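Local coordinates for MmeI (Methylophilus methylotrophus, PDB 5HR4), which is a Type IIL restriction-modification enzyme that binds DNA and probably methylates adenine at N6 with S-adenosyl-L-methionine as donor, at residues F568-T571 / G576-A579; M435-S438 / Y444-R447; E782-G787 / K831-A836; K724-S729 / K735-S740; L499-N504 / Y518-H523. One frame throughout, in Å; residues are numbered along the deposited sequence.

Interaction 1 of 5, residues F568-T571 / G576-A579. With nucleotides of chain B.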
# COMPACT_ATOMS: atom_id res chain seq x y z
N PHE A 568 -0.32 -8.48 4.82
CA PHE A 568 0.96 -9.06 4.41
C PHE A 568 1.96 -7.95 4.11
O PHE A 568 1.57 -6.79 3.92
CB PHE A 568 0.82 -10.00 3.20
CG PHE A 568 0.17 -9.39 1.99
CD1 PHE A 568 -1.20 -9.25 1.92
CD2 PHE A 568 0.92 -9.02 0.90
CE1 PHE A 568 -1.81 -8.69 0.79
CE2 PHE A 568 0.33 -8.47 -0.23
CZ PHE A 568 -1.05 -8.31 -0.29
N SER A 569 3.25 -8.30 4.11
CA SER A 569 4.29 -7.32 3.78
C SER A 569 4.34 -7.10 2.27
O SER A 569 4.20 -8.04 1.49
CB SER A 569 5.67 -7.75 4.30
N TRP A 570 4.52 -5.84 1.88
CA TRP A 570 4.72 -5.46 0.49
C TRP A 570 6.12 -5.85 0.01
O TRP A 570 7.09 -5.80 0.77
CB TRP A 570 4.53 -3.95 0.33
CG TRP A 570 4.88 -3.44 -1.05
CD1 TRP A 570 6.08 -3.00 -1.47
CD2 TRP A 570 3.99 -3.36 -2.19
NE1 TRP A 570 6.02 -2.65 -2.81
CE2 TRP A 570 4.75 -2.86 -3.27
CE3 TRP A 570 2.64 -3.67 -2.40
CZ2 TRP A 570 4.20 -2.63 -4.53
CZ3 TRP A 570 2.09 -3.46 -3.66
CH2 TRP A 570 2.87 -2.94 -4.71
N THR A 571 6.23 -6.19 -1.27
CA THR A 571 7.54 -6.33 -1.89
C THR A 571 7.35 -6.45 -3.40
O THR A 571 6.24 -6.69 -3.88
CB THR A 571 8.33 -7.53 -1.36
OG1 THR A 571 9.70 -7.40 -1.77
CG2 THR A 571 7.74 -8.89 -1.86
N GLY A 576 14.38 0.20 -4.32
CA GLY A 576 13.64 0.99 -3.36
C GLY A 576 12.27 0.47 -2.99
O GLY A 576 11.29 1.21 -3.08
N VAL A 577 12.18 -0.79 -2.54
CA VAL A 577 10.89 -1.34 -2.17
C VAL A 577 10.27 -0.53 -1.04
O VAL A 577 10.94 -0.23 -0.04
CB VAL A 577 11.04 -2.81 -1.76
CG1 VAL A 577 9.74 -3.30 -1.15
CG2 VAL A 577 11.44 -3.63 -2.97
N ALA A 578 8.99 -0.20 -1.17
CA ALA A 578 8.29 0.54 -0.13
C ALA A 578 8.08 -0.33 1.10
O ALA A 578 8.07 -1.56 1.04
CB ALA A 578 6.94 1.07 -0.64
N ALA A 579 7.92 0.33 2.24
CA ALA A 579 7.74 -0.31 3.54
C ALA A 579 6.31 -0.05 3.99
O ALA A 579 6.02 0.97 4.61
CB ALA A 579 8.74 0.21 4.53
P DA B 7 2.71 7.12 3.94
OP1 DA B 7 3.64 8.03 3.20
OP2 DA B 7 1.24 7.32 3.79
O5' DA B 7 3.12 5.63 3.62
C5' DA B 7 2.50 4.89 2.66
C4' DA B 7 3.49 3.88 2.17
O4' DA B 7 2.91 3.05 1.17
C3' DA B 7 4.76 4.47 1.57
O3' DA B 7 5.84 3.72 2.05
C2' DA B 7 4.55 4.30 0.07
C1' DA B 7 3.72 3.03 0.01
N9 DA B 7 2.77 2.95 -1.09
C8 DA B 7 1.98 3.95 -1.56
N7 DA B 7 1.17 3.57 -2.51
C5 DA B 7 1.42 2.21 -2.65
C6 DA B 7 0.87 1.22 -3.49
N6 DA B 7 -0.09 1.46 -4.40
N1 DA B 7 1.34 -0.04 -3.37
C2 DA B 7 2.29 -0.28 -2.47
N3 DA B 7 2.88 0.57 -1.62
C4 DA B 7 2.39 1.81 -1.77
P DC B 8 7.33 4.32 2.18
OP1 DC B 8 7.57 5.50 1.35
OP2 DC B 8 8.16 3.12 1.92
O5' DC B 8 7.47 4.69 3.73
C5' DC B 8 6.37 5.25 4.44
C4' DC B 8 6.88 5.99 5.66
O4' DC B 8 6.65 5.20 6.87
C3' DC B 8 8.37 6.31 5.64
O3' DC B 8 8.58 7.58 6.25
C2' DC B 8 8.96 5.17 6.48
C1' DC B 8 7.88 4.99 7.54
N1 DC B 8 7.83 3.61 8.15
C2 DC B 8 8.10 3.43 9.52
O2 DC B 8 8.38 4.40 10.22
N3 DC B 8 8.05 2.19 10.05
C4 DC B 8 7.74 1.15 9.27
N4 DC B 8 7.69 -0.05 9.83
C5 DC B 8 7.46 1.31 7.87
C6 DC B 8 7.51 2.54 7.37
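Ala-579 N donates a nearly straight hydrogen bond (170°) to OP2 of DC8 of chain B, 2.8 Å away. Ala-579 lies in the loop where Trp-570 and Val-577 touch, just before strand 581-588. This loop joins strands 560-569 and 581-588, antiparallel neighbours in the mixed sheet of the Rossmann-like methyltransferase domain. The methyl of Ala-578 lies beside the same nucleotide chain, with CB 3.8 Å from C1' of DA7 of chain B.

Inside the loop the contact is apolar. Val-577 CG1 comes in near the plane of the Trp-570 ring, at its edge, and meets CD1 at 3.7 Å. The same methyl lies 3.8 Å from Thr-571 CA. Ala-578 O approaches CD1 obliquely.

CG of Trp-570 points anti to its backbone N (chi1 173°), which turns the indole toward DA7 of chain B. The adenine stands nearly upright on one ring face, an edge-to-face approach with C2 foremost. Trp-570 also touches Asn-481, in the Asn-Pro-Pro-Phe sequence characteristic of N6-adenine methyltransferases. Bound sinefungin is about 6 Å from the tryptophan side chain, consistent with a role beside the methylation site. The six-membered ring makes the close approach, with CZ3 3.4 Å from C2 of DA7 of chain B.

Interaction 2 of 5, residues M435-S438 / Y444-R447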
# COMPACT_ATOMS: atom_id res chain seq x y z
N MET A 435 3.40 -15.66 -30.20
CA MET A 435 4.53 -16.55 -30.44
C MET A 435 4.35 -17.87 -29.68
O MET A 435 4.71 -18.94 -30.20
CB MET A 435 5.85 -15.88 -30.05
CG MET A 435 6.40 -14.80 -31.01
SD MET A 435 6.29 -15.09 -32.81
CE MET A 435 7.06 -16.73 -32.95
N LYS A 436 3.80 -17.82 -28.47
CA LYS A 436 3.63 -19.05 -27.71
C LYS A 436 2.57 -19.96 -28.34
O LYS A 436 2.75 -21.19 -28.39
CB LYS A 436 3.27 -18.74 -26.25
N ILE A 437 1.48 -19.40 -28.86
CA ILE A 437 0.51 -20.26 -29.54
C ILE A 437 1.07 -20.74 -30.87
O ILE A 437 0.82 -21.88 -31.28
CB ILE A 437 -0.85 -19.56 -29.72
CG1 ILE A 437 -1.95 -20.61 -29.81
CG2 ILE A 437 -0.88 -18.74 -30.99
CD1 ILE A 437 -3.36 -20.05 -29.76
N SER A 438 1.85 -19.90 -31.56
CA SER A 438 2.53 -20.33 -32.77
C SER A 438 3.41 -21.54 -32.52
O SER A 438 3.56 -22.40 -33.40
CB SER A 438 3.36 -19.19 -33.35
OG SER A 438 2.54 -18.19 -33.94
N TYR A 444 2.81 -19.96 -37.88
CA TYR A 444 3.13 -18.60 -37.48
C TYR A 444 1.88 -17.75 -37.46
O TYR A 444 1.10 -17.74 -38.41
CB TYR A 444 4.15 -17.98 -38.43
CG TYR A 444 4.67 -16.63 -37.96
CD1 TYR A 444 5.77 -16.55 -37.09
CD2 TYR A 444 4.08 -15.45 -38.39
CE1 TYR A 444 6.25 -15.34 -36.67
CE2 TYR A 444 4.56 -14.23 -37.97
CZ TYR A 444 5.65 -14.17 -37.11
OH TYR A 444 6.14 -12.94 -36.69
N PHE A 445 1.70 -17.01 -36.37
CA PHE A 445 0.53 -16.15 -36.24
C PHE A 445 0.92 -14.93 -35.41
O PHE A 445 1.27 -15.08 -34.23
CB PHE A 445 -0.61 -16.91 -35.59
CG PHE A 445 -1.71 -16.03 -35.12
CD1 PHE A 445 -2.73 -15.64 -35.98
CD2 PHE A 445 -1.75 -15.59 -33.80
CE1 PHE A 445 -3.76 -14.83 -35.53
CE2 PHE A 445 -2.78 -14.78 -33.34
CZ PHE A 445 -3.79 -14.40 -34.21
N ALA A 446 0.83 -13.74 -36.02
CA ALA A 446 1.13 -12.49 -35.34
C ALA A 446 0.05 -11.47 -35.65
O ALA A 446 -0.60 -11.50 -36.71
CB ALA A 446 2.50 -11.93 -35.75
N ARG A 447 -0.15 -10.54 -34.72
CA ARG A 447 -1.09 -9.45 -34.91
C ARG A 447 -0.33 -8.16 -35.23
O ARG A 447 -0.40 -7.18 -34.47
CB ARG A 447 -1.99 -9.30 -33.69
CG ARG A 447 -3.02 -10.38 -33.58
CD ARG A 447 -3.59 -10.44 -32.19
NE ARG A 447 -4.94 -11.01 -32.19
CZ ARG A 447 -5.54 -11.50 -31.11
NH1 ARG A 447 -4.91 -11.51 -29.94
NH2 ARG A 447 -6.77 -11.99 -31.20
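Ser-438 and Phe-445 join the last turns of helix 416-440 to the loop that follows it. Both belong to the beta-alpha-beta crossover from strand 409-413 to its parallel neighbour 455-458 in the methyltransferase domain.

The polar part is one bond. Phe-445 N gives its hydrogen to Ser-438 OG at 2.8 Å, rather bent at 133°. The backbone oxygens of Asn-434 and Asn-443 are both within hydrogen-bonding reach of the hydroxyl, which has one proton to share between them. Without the hydroxyl, as with an alanine here, Phe-445 N is likely to lose this acceptor and the loop its polar tie to the helix.

The sulfur part is a Met-aromatic contact. The Met-435 chain is bent at chi2 (-41°) and chi3 (-52°), which brings SD back to the loop. It sits 4.9 Å from the centroid of the Tyr-444 ring, in an oblique approach. The phenol OH is hydrogen-bonded to Thr-203 OG1.

The apolar part is looser. Ile-437 CG2 stands 4.3 Å from Phe-445 CD2.

Interaction 3 of 5, residues E782-G787 / K831-A836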
# COMPACT_ATOMS: atom_id res chain seq x y z
N GLU A 782 -5.23 3.82 40.40
CA GLU A 782 -5.27 2.80 41.42
C GLU A 782 -4.81 1.46 40.83
O GLU A 782 -4.91 1.25 39.61
CB GLU A 782 -6.68 2.71 42.00
N PRO A 783 -4.29 0.54 41.65
CA PRO A 783 -3.72 -0.70 41.10
C PRO A 783 -4.71 -1.52 40.28
O PRO A 783 -4.30 -2.22 39.35
CB PRO A 783 -3.26 -1.47 42.34
CG PRO A 783 -3.19 -0.45 43.43
CD PRO A 783 -4.26 0.55 43.13
N LEU A 784 -6.00 -1.45 40.62
CA LEU A 784 -7.01 -2.19 39.88
C LEU A 784 -6.92 -1.90 38.39
O LEU A 784 -6.94 -2.82 37.56
CB LEU A 784 -8.39 -1.84 40.43
CG LEU A 784 -9.60 -2.18 39.55
CD1 LEU A 784 -9.84 -3.68 39.51
CD2 LEU A 784 -10.83 -1.44 40.06
N ILE A 785 -6.82 -0.61 38.02
CA ILE A 785 -6.82 -0.24 36.61
C ILE A 785 -5.58 -0.78 35.91
O ILE A 785 -5.64 -1.19 34.74
CB ILE A 785 -6.92 1.27 36.45
N PHE A 786 -4.44 -0.82 36.62
CA PHE A 786 -3.26 -1.47 36.08
C PHE A 786 -3.51 -2.95 35.82
O PHE A 786 -2.92 -3.53 34.89
CB PHE A 786 -2.07 -1.32 37.04
CG PHE A 786 -0.89 -2.15 36.65
CD1 PHE A 786 0.04 -1.67 35.76
CD2 PHE A 786 -0.75 -3.45 37.14
CE1 PHE A 786 1.13 -2.44 35.37
CE2 PHE A 786 0.33 -4.23 36.75
CZ PHE A 786 1.27 -3.72 35.86
N GLY A 787 -4.34 -3.59 36.64
CA GLY A 787 -4.71 -4.95 36.34
C GLY A 787 -5.54 -5.02 35.07
O GLY A 787 -5.31 -5.88 34.21
N LYS A 831 -10.75 -6.76 44.81
CA LYS A 831 -9.57 -7.11 45.60
C LYS A 831 -8.79 -8.25 44.95
O LYS A 831 -7.55 -8.31 45.06
CB LYS A 831 -9.97 -7.49 47.02
N ALA A 832 -9.49 -9.14 44.25
CA ALA A 832 -8.81 -10.22 43.55
C ALA A 832 -7.93 -9.66 42.44
O ALA A 832 -6.75 -10.01 42.32
CB ALA A 832 -9.84 -11.21 43.00
N ILE A 833 -8.49 -8.77 41.61
CA ILE A 833 -7.72 -8.18 40.52
C ILE A 833 -6.56 -7.34 41.07
O ILE A 833 -5.46 -7.36 40.52
CB ILE A 833 -8.65 -7.35 39.62
CG1 ILE A 833 -9.67 -8.27 38.95
CG2 ILE A 833 -7.86 -6.59 38.58
CD1 ILE A 833 -10.57 -7.58 37.95
N GLU A 834 -6.78 -6.63 42.18
CA GLU A 834 -5.66 -5.91 42.79
C GLU A 834 -4.56 -6.86 43.22
O GLU A 834 -3.37 -6.57 43.02
CB GLU A 834 -6.17 -5.07 43.96
CG GLU A 834 -7.14 -4.00 43.51
CD GLU A 834 -7.82 -3.28 44.66
OE1 GLU A 834 -7.70 -3.76 45.81
OE2 GLU A 834 -8.47 -2.24 44.40
N GLU A 835 -4.92 -8.02 43.79
CA GLU A 835 -3.92 -8.97 44.26
C GLU A 835 -3.08 -9.53 43.11
O GLU A 835 -1.86 -9.66 43.23
CB GLU A 835 -4.58 -10.10 45.05
N ALA A 836 -3.72 -9.87 41.99
CA ALA A 836 -2.96 -10.29 40.82
C ALA A 836 -2.06 -9.16 40.33
O ALA A 836 -0.89 -9.40 39.96
CB ALA A 836 -3.90 -10.76 39.72
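The carboxylate of Glu-834 is the flat group of this contact, and of its two oxygens OE2 is the one near Leu-784. OE2 lies 4.0 Å from Leu-784 CB. CG of Glu-834, placed beside the backbone N by chi1 (-63°), lies 4.0 Å from Leu-784 CB; the chain then runs extended to the carboxylate. The approach is therefore mostly through carbon, although the residue is acidic.

The apolar centre lies one residue earlier on the same helix. Leu-784 has its CG anti to the backbone N (chi1 163°), and its CD1 branch reaches Ile-833 CG2 at 3.6 Å. The two side chains meet at a slant. CG2 of Ile-833 also covers Gly-787, 4.2 Å from its CA. A CB on Gly-787 would point toward this methyl, so the absence of a side chain lets the isoleucine come near the backbone.

The helix segments 783-787 and 831-836 cross steeply. Their axes approach to 8.0 Å, with 76° between their directions. Leu-784 and Glu-834 are the nearest residues, with CA atoms 4.9 Å apart.

The first segment belongs to the target recognition domain family and the second to the C-terminal domain family, so the contact joins these two parts. Other residues extend it along helix 827-845, Pro-783 onto Phe-838, Phe-786 onto Leu-841. Ile-833 is buried between helix 783-790 and helix 863-880, where it meets Leu-872, Ala-875, Val-876 and Val-879.

Interaction 4 of 5, residues K724-S729 / K735-S740. With nucleotides of chain B; nucleotides of chain C.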
# COMPACT_ATOMS: atom_id res chain seq x y z
N LYS A 724 -0.18 26.18 10.94
CA LYS A 724 -0.40 27.46 11.62
C LYS A 724 -0.36 27.35 13.14
O LYS A 724 0.22 28.24 13.78
CB LYS A 724 -1.73 28.09 11.15
CG LYS A 724 -1.93 29.51 11.69
CD LYS A 724 -3.00 30.27 10.92
CE LYS A 724 -4.39 29.94 11.43
NZ LYS A 724 -5.47 30.61 10.63
N PRO A 725 -0.93 26.32 13.78
CA PRO A 725 -0.81 26.24 15.25
C PRO A 725 0.63 26.09 15.71
O PRO A 725 0.96 26.54 16.83
CB PRO A 725 -1.65 25.01 15.60
CG PRO A 725 -2.67 24.94 14.51
CD PRO A 725 -1.93 25.36 13.27
N THR A 726 1.49 25.48 14.90
CA THR A 726 2.89 25.35 15.30
C THR A 726 3.59 26.71 15.25
O THR A 726 4.23 27.13 16.23
CB THR A 726 3.61 24.32 14.43
OG1 THR A 726 2.85 23.10 14.42
CG2 THR A 726 4.97 24.01 14.99
N ARG A 727 3.45 27.44 14.12
CA ARG A 727 3.92 28.82 14.03
C ARG A 727 3.43 29.65 15.22
O ARG A 727 4.23 30.25 15.94
CB ARG A 727 3.46 29.45 12.70
CG ARG A 727 4.16 28.85 11.47
CD ARG A 727 4.02 29.68 10.19
NE ARG A 727 2.63 29.82 9.75
CZ ARG A 727 1.95 28.92 9.04
NH1 ARG A 727 2.53 27.77 8.68
NH2 ARG A 727 0.68 29.14 8.71
N GLN A 728 2.11 29.65 15.47
CA GLN A 728 1.57 30.29 16.67
C GLN A 728 2.36 29.93 17.91
O GLN A 728 2.66 30.80 18.74
CB GLN A 728 0.10 29.93 16.86
CG GLN A 728 -0.81 30.57 15.82
CD GLN A 728 -2.29 30.36 16.08
OE1 GLN A 728 -2.68 29.51 16.88
NE2 GLN A 728 -3.13 31.14 15.41
N SER A 729 2.74 28.65 18.06
CA SER A 729 3.43 28.19 19.26
C SER A 729 4.85 28.73 19.37
O SER A 729 5.47 28.60 20.44
CB SER A 729 3.47 26.66 19.28
OG SER A 729 4.63 26.19 18.62
N LYS A 735 7.82 26.59 26.36
CA LYS A 735 6.85 25.61 26.80
C LYS A 735 6.65 24.61 25.67
O LYS A 735 6.70 24.97 24.50
CB LYS A 735 5.52 26.28 27.16
CG LYS A 735 5.57 27.07 28.46
CD LYS A 735 4.25 27.77 28.77
CE LYS A 735 4.48 28.94 29.74
NZ LYS A 735 5.33 30.05 29.18
N PHE A 736 6.45 23.34 26.04
CA PHE A 736 6.12 22.33 25.06
C PHE A 736 4.90 22.78 24.27
O PHE A 736 4.06 23.54 24.76
CB PHE A 736 5.84 20.97 25.74
CG PHE A 736 7.08 20.15 26.07
CD1 PHE A 736 8.33 20.74 26.22
CD2 PHE A 736 6.99 18.77 26.24
CE1 PHE A 736 9.45 19.98 26.53
CE2 PHE A 736 8.11 18.00 26.56
CZ PHE A 736 9.35 18.61 26.70
N PHE A 737 4.80 22.29 23.03
CA PHE A 737 3.66 22.61 22.19
C PHE A 737 2.34 22.17 22.82
O PHE A 737 1.38 22.95 22.88
CB PHE A 737 3.84 21.98 20.82
CG PHE A 737 2.64 22.06 19.95
CD1 PHE A 737 1.78 20.98 19.84
CD2 PHE A 737 2.38 23.20 19.21
CE1 PHE A 737 0.68 21.04 19.02
CE2 PHE A 737 1.26 23.27 18.38
CZ PHE A 737 0.41 22.20 18.28
N TYR A 738 2.24 20.91 23.24
CA TYR A 738 1.09 20.47 24.03
C TYR A 738 1.60 19.96 25.37
O TYR A 738 2.55 19.17 25.41
CB TYR A 738 0.29 19.39 23.32
CG TYR A 738 -0.89 18.87 24.12
CD1 TYR A 738 -1.98 19.69 24.41
CD2 TYR A 738 -0.93 17.55 24.58
CE1 TYR A 738 -3.07 19.22 25.14
CE2 TYR A 738 -2.01 17.05 25.31
CZ TYR A 738 -3.08 17.89 25.58
OH TYR A 738 -4.15 17.44 26.31
N ILE A 739 0.99 20.43 26.45
CA ILE A 739 1.39 20.11 27.82
C ILE A 739 0.21 19.45 28.51
O ILE A 739 -0.91 19.97 28.47
CB ILE A 739 1.86 21.36 28.60
CG1 ILE A 739 3.18 21.90 28.04
CG2 ILE A 739 2.07 21.03 30.06
CD1 ILE A 739 3.83 22.96 28.93
N SER A 740 0.46 18.30 29.12
CA SER A 740 -0.57 17.56 29.83
C SER A 740 -0.13 17.08 31.19
O SER A 740 -0.99 16.64 31.97
CB SER A 740 -1.01 16.34 29.01
OG SER A 740 0.12 15.55 28.66
P DA B 2 -7.17 19.11 26.59
OP1 DA B 2 -8.49 18.89 27.22
OP2 DA B 2 -5.95 18.80 27.39
O5' DA B 2 -7.00 18.30 25.20
C5' DA B 2 -8.15 17.97 24.39
C4' DA B 2 -7.77 17.11 23.18
O4' DA B 2 -7.28 17.95 22.09
C3' DA B 2 -6.69 16.04 23.39
O3' DA B 2 -7.11 14.83 22.74
C2' DA B 2 -5.47 16.64 22.69
C1' DA B 2 -6.17 17.30 21.52
N9 DA B 2 -5.37 18.28 20.77
C8 DA B 2 -4.47 19.19 21.26
N7 DA B 2 -3.92 19.93 20.32
C5 DA B 2 -4.50 19.48 19.14
C6 DA B 2 -4.35 19.84 17.78
N6 DA B 2 -3.53 20.81 17.36
N1 DA B 2 -5.08 19.18 16.87
C2 DA B 2 -5.90 18.22 17.28
N3 DA B 2 -6.13 17.79 18.51
C4 DA B 2 -5.39 18.46 19.40
P DG C 10 4.99 20.42 12.54
OP1 DG C 10 6.11 21.37 12.34
OP2 DG C 10 4.01 20.79 13.59
O5' DG C 10 4.18 20.12 11.20
C5' DG C 10 4.64 19.09 10.30
C4' DG C 10 3.49 18.44 9.52
O4' DG C 10 2.89 17.39 10.32
C3' DG C 10 2.33 19.36 9.14
O3' DG C 10 1.73 18.87 7.98
C2' DG C 10 1.39 19.22 10.33
C1' DG C 10 1.54 17.73 10.63
N9 DG C 10 1.29 17.38 12.02
C8 DG C 10 1.74 18.02 13.13
N7 DG C 10 1.36 17.46 14.25
C5 DG C 10 0.60 16.38 13.85
C6 DG C 10 -0.07 15.39 14.62
O6 DG C 10 -0.13 15.30 15.87
N1 DG C 10 -0.72 14.44 13.79
C2 DG C 10 -0.72 14.47 12.41
N2 DG C 10 -1.39 13.51 11.80
N3 DG C 10 -0.09 15.39 11.69
C4 DG C 10 0.54 16.31 12.47
P DT B 3 -6.78 13.39 23.37
OP1 DT B 3 -7.69 12.38 22.77
OP2 DT B 3 -6.87 13.55 24.84
O5' DT B 3 -5.25 13.13 22.91
C5' DT B 3 -4.92 12.28 21.78
C4' DT B 3 -5.53 12.77 20.48
O4' DT B 3 -5.06 14.12 20.17
C3' DT B 3 -5.16 11.92 19.25
O3' DT B 3 -6.27 11.85 18.36
C2' DT B 3 -4.03 12.74 18.63
C1' DT B 3 -4.58 14.13 18.84
N1 DT B 3 -3.59 15.20 18.70
C2 DT B 3 -3.36 15.75 17.45
O2 DT B 3 -3.92 15.37 16.45
N3 DT B 3 -2.43 16.76 17.43
C4 DT B 3 -1.74 17.28 18.51
O4 DT B 3 -0.92 18.19 18.39
C5 DT B 3 -2.04 16.68 19.78
C7 DT B 3 -1.34 17.14 21.02
C6 DT B 3 -2.94 15.68 19.81
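Helix 724-729 faces the irregular segment 735-740, and the backbones come nearest at Ser-729 and Phe-737, with CA atoms 6.3 Å apart. A classic beta bulge places Phe-737 and Tyr-738 both opposite Lys-645.

The Phe-737 ring turns its edge to the helix. Ser-729 CB meets its CD2 at 3.6 Å, and Pro-725 O lies as far from CE2; both are near the ring plane. Ser-729 OG turns back to its own helix and donates to Thr-726 O at 2.6 Å. It approaches in the carbonyl plane, on a lone pair. At the edge across the ring, CE1 of Phe-737 lies 3.3 Å from O4 of DT3 of chain B, in the ring plane.

Tyr-738 has its CG anti to the backbone N (chi1 178°), which carries the hydroxyl to the DNA backbone. There OH donates to OP2 of DA2 of chain B at 2.5 Å. The ring also lies obliquely against the thymine methyl, with CG 3.6 Å from C7 of DT3 of chain B. A phenylalanine in its place is likely to leave that phosphate oxygen without its tyrosine partner.

Thr-726 OG1 donates to OP2 of DG10 of chain C at 2.7 Å. Phosphates of both DNA strands are thus held by hydroxyls. The aromatic rings meet the major-groove O4 and methyl of thymine. Base contacts in the major groove are consistent with a part in reading the sequence.

Interaction 5 of 5, residues L499-N504 / Y518-H523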
# COMPACT_ATOMS: atom_id res chain seq x y z
N LEU A 499 -12.20 14.58 -0.73
CA LEU A 499 -13.43 15.16 -0.19
C LEU A 499 -14.54 15.22 -1.24
O LEU A 499 -15.72 15.12 -0.89
CB LEU A 499 -13.13 16.54 0.39
CG LEU A 499 -12.24 16.48 1.64
CD1 LEU A 499 -12.10 17.82 2.32
CD2 LEU A 499 -12.78 15.43 2.61
N SER A 500 -14.19 15.37 -2.53
CA SER A 500 -15.19 15.28 -3.59
C SER A 500 -15.89 13.92 -3.58
O SER A 500 -17.11 13.83 -3.78
CB SER A 500 -14.56 15.55 -4.96
N VAL A 501 -15.14 12.85 -3.34
CA VAL A 501 -15.70 11.50 -3.41
C VAL A 501 -16.59 11.20 -2.20
O VAL A 501 -17.61 10.53 -2.32
CB VAL A 501 -14.56 10.48 -3.55
CG1 VAL A 501 -15.07 9.08 -3.33
CG2 VAL A 501 -13.92 10.61 -4.92
N PHE A 502 -16.21 11.70 -1.02
CA PHE A 502 -16.95 11.44 0.21
C PHE A 502 -17.91 12.56 0.61
O PHE A 502 -18.50 12.50 1.69
CB PHE A 502 -15.99 11.19 1.38
CG PHE A 502 -15.31 9.85 1.33
CD1 PHE A 502 -15.95 8.73 1.82
CD2 PHE A 502 -14.06 9.71 0.77
CE1 PHE A 502 -15.34 7.49 1.75
CE2 PHE A 502 -13.44 8.49 0.70
CZ PHE A 502 -14.08 7.38 1.19
N GLY A 503 -18.08 13.59 -0.23
CA GLY A 503 -19.07 14.62 0.09
C GLY A 503 -18.75 15.36 1.38
O GLY A 503 -17.60 15.73 1.65
N ASN A 504 -19.79 15.57 2.20
CA ASN A 504 -19.68 16.32 3.45
C ASN A 504 -19.61 15.43 4.69
O ASN A 504 -19.89 15.90 5.80
CB ASN A 504 -20.86 17.29 3.59
N TYR A 518 -12.90 3.38 -3.36
CA TYR A 518 -13.98 2.48 -2.98
C TYR A 518 -15.36 3.07 -3.24
O TYR A 518 -16.20 2.38 -3.85
CB TYR A 518 -13.82 2.04 -1.52
CG TYR A 518 -12.73 1.02 -1.30
CD1 TYR A 518 -11.39 1.39 -1.33
CD2 TYR A 518 -13.05 -0.31 -1.03
CE1 TYR A 518 -10.39 0.47 -1.12
CE2 TYR A 518 -12.06 -1.24 -0.82
CZ TYR A 518 -10.73 -0.85 -0.87
OH TYR A 518 -9.75 -1.77 -0.65
N PRO A 519 -15.68 4.29 -2.81
CA PRO A 519 -17.00 4.86 -3.17
C PRO A 519 -17.15 5.07 -4.66
O PRO A 519 -18.26 4.90 -5.18
CB PRO A 519 -17.03 6.19 -2.41
CG PRO A 519 -16.05 6.03 -1.33
CD PRO A 519 -14.96 5.19 -1.90
N LYS A 520 -16.08 5.44 -5.36
CA LYS A 520 -16.12 5.53 -6.81
C LYS A 520 -16.62 4.22 -7.41
O LYS A 520 -17.69 4.18 -8.02
CB LYS A 520 -14.73 5.89 -7.36
CG LYS A 520 -14.53 7.36 -7.51
CD LYS A 520 -15.49 7.93 -8.53
CE LYS A 520 -14.91 9.12 -9.27
NZ LYS A 520 -15.90 9.70 -10.23
N ALA A 521 -15.85 3.14 -7.23
CA ALA A 521 -16.29 1.82 -7.66
C ALA A 521 -17.70 1.52 -7.19
O ALA A 521 -18.54 1.06 -7.97
CB ALA A 521 -15.33 0.75 -7.14
N ALA A 522 -17.99 1.80 -5.91
CA ALA A 522 -19.31 1.49 -5.36
C ALA A 522 -20.41 2.26 -6.08
O ALA A 522 -21.50 1.72 -6.30
CB ALA A 522 -19.35 1.79 -3.87
N HIS A 523 -20.16 3.51 -6.47
CA HIS A 523 -21.16 4.24 -7.24
C HIS A 523 -21.22 3.75 -8.68
O HIS A 523 -22.30 3.63 -9.26
CB HIS A 523 -20.88 5.75 -7.18
CG HIS A 523 -21.35 6.40 -5.91
ND1 HIS A 523 -20.49 6.85 -4.93
CD2 HIS A 523 -22.60 6.65 -5.45
CE1 HIS A 523 -21.19 7.36 -3.93
NE2 HIS A 523 -22.47 7.25 -4.22
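Pro-519 receives two side chains from the end of helix 492-502. Val-501 reaches it with CG1, 3.6 Å from the proline CB. Its chi1 of 168° sets this methyl opposite the backbone N, on the side where the proline lies. Phe-502 comes to the next ring carbon, with CZ 3.5 Å from Pro-519 CG, in an oblique approach to the aromatic ring. Both side chains cross the proline at about a right angle. The other valine methyl, CG2, lies 4.2 Å from Lys-520 CG.

Both helices belong to the connection between parallel neighbouring strands 477-480 and 532-538, a beta-alpha-beta crossover of the Rossmann-like methyltransferase domain. Gly-503, with positive phi, is where the chain has left the helix.

Further out, Leu-553 of helix 544-556 touches both Phe-502 and Pro-519. Lys-520 NZ is hydrogen-bonded to Ile-464 O and meets Trp-466 in a cation-pi contact. Within helix 517-524, Pro-519 O accepts the backbone N of His-523 at 2.7 Å, and His-523 ND1 adds a weak bond.

In the fold
Along the chain the contacts come in series: interaction 2, 5, 1, 4, then 3. Interactions 2, 5 and 1 share the methyltransferase domain and its mixed sheet. Interactions 2 and 5 lie in helical crossovers between parallel strands, and interaction 1 in the antiparallel hairpin. The centres of interactions 1 and 5 are about 27 Å apart. Those of interactions 1 and 2 are about 36 Å apart. Interaction 2 is near the calcium site, its Met-435 side chain about 10 Å from that of Asp-201. Interaction 4 belongs to target recognition. Interaction 3 joins that domain to the C-terminal helices. The centres of interactions 2 and 3 are about 75 Å apart. Interactions 1 and 4 both touch DNA, so separate domains meet the same duplex.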